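Sec-alkylsulfatase (PDB 4AXH) hydrolyses (R)-secondary alkyl sulfates with strict inversion of configuration at a two-zinc site, giving (S)-alcohols and sulfate. Local coordinates at residues 569-574 with 601-606. Residues are numbered along the deposited sequence; the frame is centred on the assembly and turned at random.
Sequences DMTLNW and PKADVT
Thr571 is gripped twice by the carboxylate of Asp604: OD2 accepts hydrogen bonds from the backbone N of Thr571 (2.8 Å), through the lone pair directed away from OD1, and from Thr571 OG1 (3.0 Å), which reaches it from above the carboxylate plane. These bonds mark the start of a parallel strand pair, 570-576 beside 605-609, at the middle of the mixed sheet in the C-terminal, SCP2-like domain, away from the zinc site. The hydroxyl gets there because it stands between the backbone N and the carbonyl carbon (chi1 53°), and the two side chains cross at about a right angle. Across the pair, Thr571 O receives two weak bonds, from the N atoms of Asp604 and Val605. Regular pairing then takes over: Asn573 N donates to Val605 O at 3.0 Å, with 157° at the hydrogen. Leu572 and Val605 share one face of the sheet, where helix 640-646 packs on both. On the other face Asn573 and Thr606 run side by side, the amide oxygen of Asn573 bonded to Asn600 N and the Thr606 hydroxyl to Asp636. Beside that amide lies the methyl of Ala603, its CB 3.4 Å from Asn573 ND2.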
loop_
_atom_site.group_PDB
_atom_site.type_symbol
_atom_site.label_atom_id
_atom_site.label_comp_id
_atom_site.label_asym_id
_atom_site.label_seq_id
_atom_site.Cartn_x
_atom_site.Cartn_y
_atom_site.Cartn_z
ATOM N N ASP A 569 32.335 9.391 -3.081
ATOM C CA ASP A 569 32.098 9.014 -1.691
ATOM C C ASP A 569 32.708 10.015 -0.749
ATOM O O ASP A 569 33.825 10.469 -0.980
ATOM C CB ASP A 569 32.618 7.598 -1.403
ATOM C CG ASP A 569 31.935 6.469 -2.179
ATOM O OD1 ASP A 569 31.220 6.760 -3.169
ATOM O OD2 ASP A 569 32.118 5.296 -1.800
ATOM N N MET A 570 31.942 10.408 0.272
ATOM C CA MET A 570 32.275 11.425 1.266
ATOM C C MET A 570 31.276 11.381 2.414
ATOM O O MET A 570 30.216 10.773 2.285
ATOM C CB MET A 570 32.227 12.833 0.629
ATOM C CG MET A 570 30.897 13.149 -0.024
ATOM S SD MET A 570 30.642 14.877 -0.463
ATOM C CE MET A 570 31.104 14.826 -2.190
ATOM N N THR A 571 31.600 12.073 3.515
ATOM C CA THR A 571 30.768 12.211 4.710
ATOM C C THR A 571 30.713 13.684 5.048
ATOM O O THR A 571 31.731 14.370 4.971
ATOM C CB THR A 571 31.323 11.404 5.876
ATOM O OG1 THR A 571 32.689 11.765 6.069
ATOM C CG2 THR A 571 31.196 9.900 5.665
ATOM N N LEU A 572 29.526 14.182 5.394
ATOM C CA LEU A 572 29.321 15.596 5.679
ATOM C C LEU A 572 28.550 15.778 6.973
ATOM O O LEU A 572 27.378 15.407 7.038
ATOM C CB LEU A 572 28.548 16.285 4.518
ATOM C CG LEU A 572 29.086 16.162 3.065
ATOM C CD1 LEU A 572 28.571 14.887 2.377
ATOM C CD2 LEU A 572 28.659 17.360 2.228
ATOM N N ASN A 573 29.193 16.346 8.004
ATOM C CA ASN A 573 28.516 16.693 9.251
ATOM C C ASN A 573 27.862 18.052 9.036
ATOM O O ASN A 573 28.409 18.902 8.329
ATOM C CB ASN A 573 29.481 16.768 10.426
ATOM C CG ASN A 573 29.815 15.427 11.019
ATOM O OD1 ASN A 573 29.096 14.435 10.844
ATOM N ND2 ASN A 573 30.906 15.379 11.769
ATOM N N TRP A 574 26.669 18.230 9.601
ATOM C CA TRP A 574 25.883 19.455 9.529
ATOM C C TRP A 574 25.488 19.806 10.954
ATOM O O TRP A 574 25.031 18.928 11.705
ATOM C CB TRP A 574 24.636 19.244 8.654
ATOM C CG TRP A 574 24.920 19.088 7.193
ATOM C CD1 TRP A 574 25.401 17.978 6.559
ATOM C CD2 TRP A 574 24.695 20.067 6.174
ATOM N NE1 TRP A 574 25.540 18.226 5.212
ATOM C CE2 TRP A 574 25.085 19.490 4.943
ATOM C CE3 TRP A 574 24.180 21.375 6.179
ATOM C CZ2 TRP A 574 24.994 20.180 3.730
ATOM C CZ3 TRP A 574 24.100 22.062 4.979
ATOM C CH2 TRP A 574 24.513 21.469 3.774
ATOM N N PRO A 601 32.851 11.077 13.496
ATOM C CA PRO A 601 34.125 11.599 14.023
ATOM C C PRO A 601 35.184 11.849 12.947
ATOM O O PRO A 601 36.018 12.739 13.112
ATOM C CB PRO A 601 34.568 10.530 15.041
ATOM C CG PRO A 601 33.388 9.598 15.197
ATOM C CD PRO A 601 32.632 9.678 13.911
ATOM N N LYS A 602 35.129 11.095 11.839
ATOM C CA LYS A 602 36.083 11.212 10.742
ATOM C C LYS A 602 35.413 11.829 9.492
ATOM O O LYS A 602 35.683 11.405 8.369
ATOM C CB LYS A 602 36.710 9.824 10.464
ATOM C CG LYS A 602 38.120 9.841 9.871
ATOM C CD LYS A 602 38.396 8.607 8.980
ATOM C CE LYS A 602 38.199 8.870 7.493
ATOM N NZ LYS A 602 38.478 7.679 6.642
ATOM N N ALA A 603 34.553 12.846 9.686
ATOM C CA ALA A 603 33.856 13.490 8.568
ATOM C C ALA A 603 34.767 14.374 7.723
ATOM O O ALA A 603 35.587 15.120 8.268
ATOM C CB ALA A 603 32.650 14.275 9.056
ATOM N N ASP A 604 34.618 14.273 6.386
ATOM C CA ASP A 604 35.381 15.023 5.388
ATOM C C ASP A 604 35.172 16.535 5.513
ATOM O O ASP A 604 36.123 17.297 5.348
ATOM C CB ASP A 604 35.035 14.552 3.962
ATOM C CG ASP A 604 35.345 13.090 3.696
ATOM O OD1 ASP A 604 36.540 12.751 3.559
ATOM O OD2 ASP A 604 34.399 12.286 3.645
ATOM N N VAL A 605 33.927 16.963 5.790
ATOM C CA VAL A 605 33.532 18.373 5.918
ATOM C C VAL A 605 32.520 18.509 7.056
ATOM O O VAL A 605 31.806 17.550 7.348
ATOM C CB VAL A 605 32.938 18.925 4.593
ATOM C CG1 VAL A 605 33.378 20.345 4.318
ATOM C CG2 VAL A 605 33.219 18.020 3.417
ATOM N N THR A 606 32.470 19.691 7.704
ATOM C CA THR A 606 31.537 20.028 8.787
ATOM C C THR A 606 30.900 21.364 8.432
ATOM O O THR A 606 31.607 22.314 8.121
ATOM C CB THR A 606 32.210 19.931 10.174
ATOM O OG1 THR A 606 32.767 18.618 10.326
ATOM C CG2 THR A 606 31.245 20.227 11.333
#